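Local coordinates for adenosine kinase, putative (Trypanosoma brucei, PDB 3OTX), which probably phosphorylates adenosine to AMP with ATP and magnesium in purine salvage, as a ribokinase-like (PfkB) family kinase, at residues A[217-222]-A[253-258]; A[260-265]-A[274-279]; A[279-284]-A[316-321]. The protein carries 1 engineered substitution. One frame throughout, in Å; residues are numbered along the deposited sequence.

Contact 1: A[217-222]-A[253-258]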
# COMPACT_ATOMS: atom_id res chain seq x y z
N TYR A 217 16.54 6.19 -4.16
CA TYR A 217 16.53 4.91 -4.87
C TYR A 217 15.14 4.62 -5.45
O TYR A 217 14.92 3.56 -6.03
CB TYR A 217 16.84 3.77 -3.88
CG TYR A 217 18.20 3.69 -3.26
CD1 TYR A 217 18.42 4.16 -1.95
CD2 TYR A 217 19.26 3.06 -3.92
CE1 TYR A 217 19.68 4.04 -1.35
CE2 TYR A 217 20.50 2.92 -3.34
CZ TYR A 217 20.71 3.41 -2.06
OH TYR A 217 21.96 3.25 -1.48
N THR A 218 14.20 5.54 -5.23
CA THR A 218 12.81 5.30 -5.59
C THR A 218 12.53 5.86 -6.98
O THR A 218 12.65 7.07 -7.21
CB THR A 218 11.87 5.90 -4.55
OG1 THR A 218 12.11 5.28 -3.27
CG2 THR A 218 10.40 5.64 -4.93
N ASP A 219 12.19 4.97 -7.91
CA ASP A 219 11.77 5.42 -9.24
C ASP A 219 10.35 6.01 -9.26
O ASP A 219 10.15 7.11 -9.80
CB ASP A 219 11.89 4.29 -10.24
CG ASP A 219 13.26 3.66 -10.22
OD1 ASP A 219 14.24 4.33 -10.61
OD2 ASP A 219 13.38 2.51 -9.83
N ILE A 220 9.36 5.33 -8.65
CA ILE A 220 8.00 5.80 -8.76
C ILE A 220 7.48 6.04 -7.33
O ILE A 220 7.56 5.16 -6.48
CB ILE A 220 7.11 4.79 -9.50
CG1 ILE A 220 7.71 4.46 -10.88
CG2 ILE A 220 5.68 5.31 -9.59
CD1 ILE A 220 6.70 3.95 -11.89
N ILE A 221 6.98 7.24 -7.11
CA ILE A 221 6.37 7.61 -5.86
C ILE A 221 4.88 7.76 -6.11
O ILE A 221 4.48 8.52 -6.99
CB ILE A 221 6.90 8.94 -5.34
CG1 ILE A 221 8.43 8.90 -5.13
CG2 ILE A 221 6.13 9.34 -4.06
CD1 ILE A 221 9.08 10.25 -4.94
N VAL A 222 4.07 7.04 -5.34
CA VAL A 222 2.61 7.07 -5.50
C VAL A 222 2.03 7.57 -4.17
O VAL A 222 2.50 7.19 -3.09
CB VAL A 222 2.07 5.66 -5.84
CG1 VAL A 222 0.54 5.67 -5.97
CG2 VAL A 222 2.67 5.18 -7.15
N VAL A 253 13.50 16.22 -5.49
CA VAL A 253 13.77 15.17 -4.53
C VAL A 253 14.89 14.31 -5.09
O VAL A 253 14.82 13.87 -6.24
CB VAL A 253 12.52 14.32 -4.34
CG1 VAL A 253 12.83 12.99 -3.62
CG2 VAL A 253 11.50 15.13 -3.56
N PRO A 254 15.93 14.07 -4.27
CA PRO A 254 17.13 13.36 -4.75
C PRO A 254 16.73 12.09 -5.50
O PRO A 254 15.80 11.41 -5.08
CB PRO A 254 17.84 13.00 -3.44
CG PRO A 254 17.53 14.17 -2.55
CD PRO A 254 16.08 14.52 -2.87
N TYR A 255 17.40 11.83 -6.62
CA TYR A 255 17.13 10.64 -7.43
C TYR A 255 18.43 10.19 -8.08
O TYR A 255 19.07 10.97 -8.79
CB TYR A 255 16.11 10.93 -8.53
CG TYR A 255 15.79 9.76 -9.41
CD1 TYR A 255 15.36 8.54 -8.86
CD2 TYR A 255 15.90 9.85 -10.80
CE1 TYR A 255 15.05 7.45 -9.67
CE2 TYR A 255 15.59 8.76 -11.64
CZ TYR A 255 15.15 7.57 -11.07
OH TYR A 255 14.88 6.50 -11.91
N THR A 256 18.80 8.94 -7.83
CA THR A 256 20.05 8.38 -8.37
C THR A 256 19.80 7.24 -9.36
O THR A 256 20.73 6.52 -9.74
CB THR A 256 20.95 7.85 -7.22
OG1 THR A 256 20.25 6.89 -6.44
CG2 THR A 256 21.42 9.00 -6.31
N GLY A 257 18.55 7.06 -9.78
CA GLY A 257 18.24 5.98 -10.71
C GLY A 257 18.36 6.37 -12.17
O GLY A 257 18.67 7.51 -12.50
N THR A 258 18.08 5.40 -13.04
CA THR A 258 18.23 5.57 -14.48
C THR A 258 16.93 5.33 -15.24
O THR A 258 16.83 5.74 -16.41
CB THR A 258 19.32 4.64 -15.05
OG1 THR A 258 18.99 3.28 -14.75
CG2 THR A 258 20.69 4.96 -14.45
O HOH W 1 16.37 3.23 -12.02
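The carboxylate oxygen OD1 of D219 is gripped twice: by the hydroxyl of Y255, which donates to it from OH at 2.6 Å, and by a water that donates at 2.8 Å and in turn accepts from the backbone N of T258. How a loop can be tied to the start of a strand by one buried acid is well illustrated here. Y255 uses the anti lone pair of OD1, the one directed away from OD2, and OD1 lies at the rim of the phenol in its plane. The carboxylate and the ring stand almost perpendicular, 86° apart. With CG anti to the backbone N (chi1 180°), the Y255 ring extends from the loop to bring its hydroxyl to the acid. The ring also passes T218, whose carbonyl O accepts from R261 NE and meets the ring only in passing, obliquely, 3.5 Å from CE1. The loop itself folds back so that the backbone N of G257 lies 3.4 Å above the Y255 ring plane, over its centre. Further bonds hold the two partners in position. The other oxygen of D219, OD2, accepts from the backbone N of F194, and Y255 OH accepts from the N of G260, so the phenol links the acid to the chain about to enter the next strand. With Y255 OH and a water donating to OD1 and F194 N to OD2, the carboxylate is probably charged. In the fold, the contact lies at the entry to strand 220-224, which runs between strands 193-197 and 262-267. Segment 253-258 follows helix 242-251, and Y217 packs against helix 177-189.

Contact 2: A[260-265]-A[274-279]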
# COMPACT_ATOMS: atom_id res chain seq x y z
N GLY A 260 13.96 6.59 -14.60
CA GLY A 260 13.26 7.86 -14.71
C GLY A 260 12.31 7.93 -13.52
O GLY A 260 11.62 6.95 -13.22
N ARG A 261 12.32 9.06 -12.84
CA ARG A 261 11.43 9.30 -11.71
C ARG A 261 10.01 9.63 -12.19
O ARG A 261 9.83 10.45 -13.10
CB ARG A 261 12.07 10.41 -10.83
CG ARG A 261 11.20 11.16 -9.85
CD ARG A 261 10.72 10.32 -8.62
NE ARG A 261 11.80 9.78 -7.75
CZ ARG A 261 12.65 10.49 -7.01
NH1 ARG A 261 12.66 11.82 -7.04
NH2 ARG A 261 13.55 9.86 -6.25
N VAL A 262 9.02 8.96 -11.60
CA VAL A 262 7.61 9.14 -11.93
C VAL A 262 6.90 9.47 -10.62
O VAL A 262 7.18 8.84 -9.59
CB VAL A 262 6.98 7.84 -12.53
CG1 VAL A 262 5.48 8.02 -12.91
CG2 VAL A 262 7.79 7.34 -13.71
N VAL A 263 5.97 10.41 -10.64
CA VAL A 263 5.18 10.71 -9.46
C VAL A 263 3.71 10.61 -9.84
O VAL A 263 3.29 11.16 -10.87
CB VAL A 263 5.55 12.09 -8.89
CG1 VAL A 263 4.76 12.42 -7.64
CG2 VAL A 263 7.07 12.18 -8.55
N VAL A 264 2.93 9.90 -9.02
CA VAL A 264 1.51 9.68 -9.31
C VAL A 264 0.73 10.04 -8.05
O VAL A 264 0.90 9.39 -7.02
CB VAL A 264 1.25 8.18 -9.59
CG1 VAL A 264 -0.24 7.92 -9.89
CG2 VAL A 264 2.12 7.67 -10.75
N PHE A 265 -0.14 11.05 -8.13
CA PHE A 265 -0.95 11.48 -6.98
C PHE A 265 -2.42 11.38 -7.36
O PHE A 265 -2.90 12.08 -8.27
CB PHE A 265 -0.67 12.94 -6.58
CG PHE A 265 0.70 13.19 -6.02
CD1 PHE A 265 1.34 12.23 -5.23
CD2 PHE A 265 1.33 14.43 -6.24
CE1 PHE A 265 2.60 12.48 -4.68
CE2 PHE A 265 2.59 14.69 -5.69
CZ PHE A 265 3.21 13.70 -4.93
N LEU A 274 -0.02 12.89 -12.93
CA LEU A 274 1.03 12.01 -13.40
C LEU A 274 2.19 12.89 -13.87
O LEU A 274 2.03 13.66 -14.80
CB LEU A 274 0.53 11.16 -14.58
CG LEU A 274 1.50 10.23 -15.33
CD1 LEU A 274 2.13 9.17 -14.41
CD2 LEU A 274 0.84 9.53 -16.53
N ALA A 275 3.34 12.79 -13.21
CA ALA A 275 4.49 13.66 -13.58
C ALA A 275 5.74 12.85 -13.83
O ALA A 275 6.02 11.89 -13.12
CB ALA A 275 4.77 14.70 -12.52
N THR A 276 6.50 13.29 -14.84
CA THR A 276 7.81 12.72 -15.13
C THR A 276 8.72 13.89 -15.54
O THR A 276 8.27 15.05 -15.57
CB THR A 276 7.75 11.71 -16.29
OG1 THR A 276 7.54 12.42 -17.50
CG2 THR A 276 6.66 10.63 -16.11
N LYS A 277 9.98 13.60 -15.86
CA LYS A 277 10.87 14.66 -16.35
C LYS A 277 10.28 15.35 -17.57
O LYS A 277 10.66 16.48 -17.89
CB LYS A 277 12.26 14.08 -16.68
CG LYS A 277 12.26 13.17 -17.89
CD LYS A 277 13.61 12.50 -18.11
CE LYS A 277 13.57 11.69 -19.38
NZ LYS A 277 14.80 10.87 -19.51
N ASP A 278 9.36 14.66 -18.25
CA ASP A 278 8.81 15.16 -19.53
C ASP A 278 7.67 16.14 -19.36
O ASP A 278 7.23 16.75 -20.34
CB ASP A 278 8.33 13.98 -20.40
CG ASP A 278 9.48 13.23 -21.05
OD1 ASP A 278 10.61 13.78 -21.13
OD2 ASP A 278 9.26 12.07 -21.47
N GLY A 279 7.17 16.28 -18.13
CA GLY A 279 6.07 17.19 -17.84
C GLY A 279 5.04 16.56 -16.91
O GLY A 279 5.20 15.44 -16.44
O HOH W 2 11.31 11.05 -15.32
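Two backbone hydrogen bonds between V263 and A275, N to O in each direction and both 2.9 Å long, fix the register of a beta hairpin made by strands 262-267 and 270-276. This is the standard hydrogen-bonded pair of antiparallel sheet. The same two oxygens also receive CA-H groups, from V262 CA to A275 O at 3.4 Å and from L274 CA to V263 O at 3.5 Å. Beyond the strand pair the ladder opens, and a water takes over, donating to the carbonyl O of R261 and accepting from K277 N. The turn that follows, type I from T276 to G279, is closed by backbone bonds from G279 N to T276 O and from T276 N to G279 O, both 3.0 Å.

The packing is asymmetric about the sheet. On the face that carries V264 and L274, these side chains lie side by side; helices 317-332 and 300-311 cover this side through L317, C321, F303 and F307. On the face of V263 and A275, helix 242-251 supplies A249 and V250. The hairpin thus forms part of the central sheet of the ribokinase-like fold. Its strand 262-267 carries T266, an ADP-binding residue, just beyond F265, whereas the two bridged pairs, V263-A275 and V264-L274, have apolar side chains. L274 reaches its neighbours because its CG is anti to the backbone N (chi1 175°), and the single methyl CD1 then settles 3.8 Å from V262 CG1 and 4.0 Å from V264 CG2.

Contact 3: A[279-284]-A[316-321]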
# COMPACT_ATOMS: atom_id res chain seq x y z
N GLY A 279 7.17 16.28 -18.13
CA GLY A 279 6.07 17.19 -17.84
C GLY A 279 5.04 16.56 -16.91
O GLY A 279 5.20 15.44 -16.44
N VAL A 280 3.97 17.30 -16.67
CA VAL A 280 2.90 16.87 -15.80
C VAL A 280 1.62 16.76 -16.61
O VAL A 280 1.29 17.68 -17.37
CB VAL A 280 2.68 17.89 -14.66
CG1 VAL A 280 1.56 17.43 -13.74
CG2 VAL A 280 3.97 18.08 -13.86
N GLU A 281 0.91 15.64 -16.45
CA GLU A 281 -0.39 15.44 -17.09
C GLU A 281 -1.41 15.07 -16.03
O GLU A 281 -1.07 14.72 -14.89
CB GLU A 281 -0.34 14.26 -18.05
CG GLU A 281 0.81 14.18 -19.01
CD GLU A 281 1.01 12.75 -19.50
OE1 GLU A 281 0.01 12.12 -19.89
OE2 GLU A 281 2.16 12.27 -19.47
N THR A 282 -2.68 15.14 -16.41
CA THR A 282 -3.74 14.64 -15.55
C THR A 282 -4.48 13.54 -16.29
O THR A 282 -4.68 13.60 -17.51
CB THR A 282 -4.70 15.76 -15.10
OG1 THR A 282 -5.16 16.48 -16.24
CG2 THR A 282 -4.01 16.74 -14.16
N VAL A 283 -4.86 12.51 -15.53
CA VAL A 283 -5.60 11.39 -16.06
C VAL A 283 -7.00 11.38 -15.42
O VAL A 283 -7.13 11.12 -14.22
CB VAL A 283 -4.90 10.07 -15.71
CG1 VAL A 283 -5.60 8.89 -16.34
CG2 VAL A 283 -3.42 10.12 -16.12
N PRO A 284 -8.05 11.63 -16.23
CA PRO A 284 -9.41 11.73 -15.66
C PRO A 284 -9.88 10.44 -15.03
O PRO A 284 -9.54 9.34 -15.48
CB PRO A 284 -10.28 12.08 -16.85
CG PRO A 284 -9.37 12.63 -17.87
CD PRO A 284 -8.01 12.08 -17.63
N ASP A 316 2.02 1.92 -21.04
CA ASP A 316 2.47 3.27 -20.71
C ASP A 316 1.87 3.78 -19.40
O ASP A 316 0.88 3.22 -18.90
CB ASP A 316 2.34 4.26 -21.87
CG ASP A 316 0.92 4.76 -22.14
OD1 ASP A 316 0.73 5.28 -23.25
OD2 ASP A 316 -0.00 4.73 -21.31
N LEU A 317 2.50 4.82 -18.86
CA LEU A 317 2.16 5.31 -17.52
C LEU A 317 0.71 5.75 -17.40
O LEU A 317 0.08 5.49 -16.40
CB LEU A 317 3.08 6.43 -17.07
CG LEU A 317 4.51 6.01 -16.72
CD1 LEU A 317 5.40 7.24 -16.63
CD2 LEU A 317 4.60 5.17 -15.44
N ARG A 318 0.20 6.42 -18.44
CA ARG A 318 -1.18 6.85 -18.40
C ARG A 318 -2.16 5.66 -18.34
O ARG A 318 -3.17 5.69 -17.60
CB ARG A 318 -1.46 7.75 -19.58
CG ARG A 318 -2.70 8.53 -19.42
CD ARG A 318 -2.71 9.64 -20.46
NE ARG A 318 -3.99 10.31 -20.40
CZ ARG A 318 -4.17 11.55 -19.98
NH1 ARG A 318 -3.12 12.29 -19.63
NH2 ARG A 318 -5.39 12.07 -19.97
N ARG A 319 -1.85 4.61 -19.10
CA ARG A 319 -2.63 3.37 -19.07
C ARG A 319 -2.57 2.66 -17.70
O ARG A 319 -3.54 2.04 -17.30
CB ARG A 319 -2.19 2.40 -20.19
CG ARG A 319 -3.04 1.12 -20.33
CD ARG A 319 -4.51 1.48 -20.49
NE ARG A 319 -5.40 0.34 -20.62
CZ ARG A 319 -6.73 0.41 -20.65
NH1 ARG A 319 -7.35 1.58 -20.57
NH2 ARG A 319 -7.46 -0.70 -20.78
N CYS A 320 -1.42 2.75 -17.04
CA CYS A 320 -1.25 2.18 -15.70
C CYS A 320 -2.21 2.91 -14.76
O CYS A 320 -2.91 2.28 -13.95
CB CYS A 320 0.21 2.34 -15.25
SG CYS A 320 1.34 1.24 -16.16
N CYS A 321 -2.29 4.23 -14.91
CA CYS A 321 -3.26 5.04 -14.15
C CYS A 321 -4.72 4.68 -14.45
O CYS A 321 -5.53 4.50 -13.53
CB CYS A 321 -3.02 6.55 -14.34
SG CYS A 321 -1.47 7.15 -13.69
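R318, on the first turn of helix 317-332, spans the gap to strand 279-283 with a nearly straight side chain, and its course shows how one arginine can combine apolar and polar contact. CB leaves the helix toward the strand, and CG, anti to the backbone N (chi1 -164°), rests 3.7 Å from V283 CG2. The two side chains slide past each other in opposite directions. CD then passes E281 OE1 at 3.7 Å, and the chain stays extended to NE. At the tip the guanidinium is set between several groups. NH1 makes a salt bridge with E281 OE1 at 3.1 Å, using the oxygen's anti lone pair; the carboxylate and guanidinium planes differ by only 3°, and OE1 lies at the guanidinium edge, near its plane. The carbonyl O of T282 lies 2.9 Å from NH1. NH2 comes 3.5 Å from P284 CD, and V283 CA sits over one face of the guanidinium.

Deeper in, V283 also meets the helix: its two methyls, CG1 and CG2, each lie 4.0 Å from C321 CB, and C321 packs in turn on V264 of the sheet. The helix start is fixed separately by D316, the N-cap, whose OD2 accepts from R319 N. This edge strand of the central sheet is therefore joined to its covering helix in two layers, apolar contact at the buried side and an ion pair at the exposed edge. With both partners of the pair at least partly exposed, the E281-R318 charges are probably screened by solvent, which would leave the bridge a modest electrostatic tie beside the apolar contacts of V283 with R318 CG and C321 CB.

How the contacts relate
All three contacts belong to one edge of the central sheet of the kinase, where strands 220-224, 262-267, 270-276 and 279-283 lie in order, and they advance across it from inner strand to outermost. Contact 2 is the buried one, with backbone pairing and apolar side chains; contacts 1 and 3 are partly buried and rely on an acid, D219 or E281, meeting a loop tyrosine or a helix arginine. Contacts 1 and 2 meet through backbone bonding of D219 and V262, while contacts 2 and 3 share G279 and pair L274 with E281. Helix 317-332 touches all three: its L317 reaches I220 of contact 1 as well as T276 of contact 2.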